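Local coordinates for protein exocyst complex component EXO70 (Saccharomyces cerevisiae, PDB 2B1E) that tethers secretory vesicles to sites of exocytosis as a subunit of the exocyst complex and takes part in assembling that complex, at residues Ile71-His74 / Leu75-Ile79. Numbering follows the deposited sequence.
Sequences ILTH and LEQLI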
loop_
_atom_site.group_PDB
_atom_site.type_symbol
_atom_site.label_atom_id
_atom_site.label_comp_id
_atom_site.label_asym_id
_atom_site.label_seq_id
_atom_site.Cartn_x
_atom_site.Cartn_y
_atom_site.Cartn_z
ATOM N N ILE A 71 -36.772 -57.918 -24.737
ATOM C CA ILE A 71 -36.962 -56.520 -25.112
ATOM C C ILE A 71 -36.643 -55.576 -23.943
ATOM O O ILE A 71 -36.106 -54.485 -24.148
ATOM C CB ILE A 71 -38.390 -56.251 -25.642
ATOM C CG1 ILE A 71 -38.395 -54.935 -26.437
ATOM C CG2 ILE A 71 -39.382 -56.183 -24.495
ATOM C CD1 ILE A 71 -39.726 -54.619 -27.126
ATOM N N LEU A 72 -36.961 -55.987 -22.715
ATOM C CA LEU A 72 -36.650 -55.152 -21.560
ATOM C C LEU A 72 -35.142 -54.867 -21.513
ATOM O O LEU A 72 -34.716 -53.726 -21.331
ATOM C CB LEU A 72 -37.063 -55.834 -20.244
ATOM C CG LEU A 72 -38.553 -56.022 -19.935
ATOM C CD1 LEU A 72 -38.702 -56.649 -18.535
ATOM C CD2 LEU A 72 -39.269 -54.689 -20.002
ATOM N N THR A 73 -34.336 -55.905 -21.673
ATOM C CA THR A 73 -32.884 -55.729 -21.626
ATOM C C THR A 73 -32.384 -54.934 -22.833
ATOM O O THR A 73 -31.497 -54.094 -22.702
ATOM C CB THR A 73 -32.159 -57.093 -21.567
ATOM O OG1 THR A 73 -32.575 -57.797 -20.388
ATOM C CG2 THR A 73 -30.649 -56.901 -21.513
ATOM N N HIS A 74 -32.966 -55.190 -24.000
ATOM C CA HIS A 74 -32.561 -54.488 -25.210
ATOM C C HIS A 74 -32.809 -52.987 -25.062
ATOM O O HIS A 74 -31.926 -52.180 -25.324
ATOM C CB HIS A 74 -33.323 -55.028 -26.420
ATOM C CG HIS A 74 -32.923 -54.386 -27.711
ATOM N ND1 HIS A 74 -33.778 -54.277 -28.785
ATOM C CD2 HIS A 74 -31.762 -53.801 -28.093
ATOM C CE1 HIS A 74 -33.164 -53.646 -29.772
ATOM N NE2 HIS A 74 -31.939 -53.346 -29.378
ATOM N N LEU A 75 -34.013 -52.612 -24.641
ATOM C CA LEU A 75 -34.338 -51.204 -24.447
ATOM C C LEU A 75 -33.408 -50.591 -23.395
ATOM O O LEU A 75 -32.827 -49.533 -23.607
ATOM C CB LEU A 75 -35.800 -51.048 -24.003
ATOM C CG LEU A 75 -36.860 -51.274 -25.089
ATOM C CD1 LEU A 75 -38.234 -51.420 -24.450
ATOM C CD2 LEU A 75 -36.850 -50.090 -26.060
ATOM N N GLU A 76 -33.251 -51.270 -22.264
ATOM C CA GLU A 76 -32.395 -50.745 -21.207
ATOM C C GLU A 76 -30.960 -50.501 -21.704
ATOM O O GLU A 76 -30.402 -49.424 -21.486
ATOM C CB GLU A 76 -32.389 -51.703 -20.007
ATOM C CG GLU A 76 -33.766 -51.899 -19.351
ATOM C CD GLU A 76 -33.773 -53.002 -18.289
ATOM O OE1 GLU A 76 -32.854 -53.854 -18.291
ATOM O OE2 GLU A 76 -34.708 -53.023 -17.457
ATOM N N GLN A 77 -30.374 -51.479 -22.396
ATOM C CA GLN A 77 -28.998 -51.318 -22.876
ATOM C C GLN A 77 -28.822 -50.314 -24.009
ATOM O O GLN A 77 -27.837 -49.577 -24.022
ATOM C CB GLN A 77 -28.392 -52.669 -23.270
ATOM C CG GLN A 77 -28.183 -53.620 -22.079
ATOM C CD GLN A 77 -27.350 -53.004 -20.974
ATOM O OE1 GLN A 77 -26.364 -52.321 -21.233
ATOM N NE2 GLN A 77 -27.741 -53.245 -19.730
ATOM N N LEU A 78 -29.750 -50.285 -24.957
ATOM C CA LEU A 78 -29.668 -49.330 -26.063
ATOM C C LEU A 78 -29.733 -47.903 -25.517
ATOM O O LEU A 78 -29.046 -47.003 -26.012
ATOM C CB LEU A 78 -30.806 -49.581 -27.060
ATOM C CG LEU A 78 -30.903 -48.640 -28.267
ATOM C CD1 LEU A 78 -29.596 -48.646 -29.077
ATOM C CD2 LEU A 78 -32.079 -49.089 -29.127
ATOM N N ILE A 79 -30.555 -47.690 -24.488
ATOM C CA ILE A 79 -30.655 -46.368 -23.871
ATOM C C ILE A 79 -29.313 -46.037 -23.215
ATOM O O ILE A 79 -28.791 -44.928 -23.345
ATOM C CB ILE A 79 -31.799 -46.328 -22.799
ATOM C CG1 ILE A 79 -33.167 -46.450 -23.488
ATOM C CG2 ILE A 79 -31.753 -45.033 -22.016
ATOM C CD1 ILE A 79 -34.353 -46.648 -22.528
HETATM O O HOH W 1 -33.339 -56.468 -17.817
#
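Glu76 OE1 accepts a hydrogen bond from a water at 2.7 Å, and the same water is hydrogen-bonded to Thr73 OG1 at 3.0 Å, bridging two polar side chains one turn apart on helix 66-94. This turn, in the N-terminal region of the rod-like, all-helical EXO70 chain, illustrates how an amphipathic alpha-helix divides its labour. The backbone supplies the regular i to i+4 bonds, the straightest from Leu75 N to Ile71 O with an N-H...O angle of 175°. On the solvent side, Thr73 OG1 lies anti to its own carbonyl carbon (chi1 -60°), where it reaches both the bridging water and the carbonyl oxygen of His69. Glu76 runs extended beyond CG and brings its carboxylate back over the preceding turn; with an alanine here the carboxylate is gone, and the water would probably lose its acceptor and be held less firmly beside Thr73. With CG anti to the backbone N (chi1 -178°), the His74 ring passes obliquely beside Leu78, its NE2 4.3 Å from Leu78 CD2. That NE2 is hydrogen-bonded to Glu26 OE2, tying this helix to helix 15-30. The buried side is apolar: Leu75 and Leu78 both touch Leu48 of helix 38-56, while Ile71 packs on Leu18 and Ala19. Within the turn itself, the side chains of Ile71 and Leu75 run alongside one another, with Ile71 CG1 4.0 Å from Leu75 CD1.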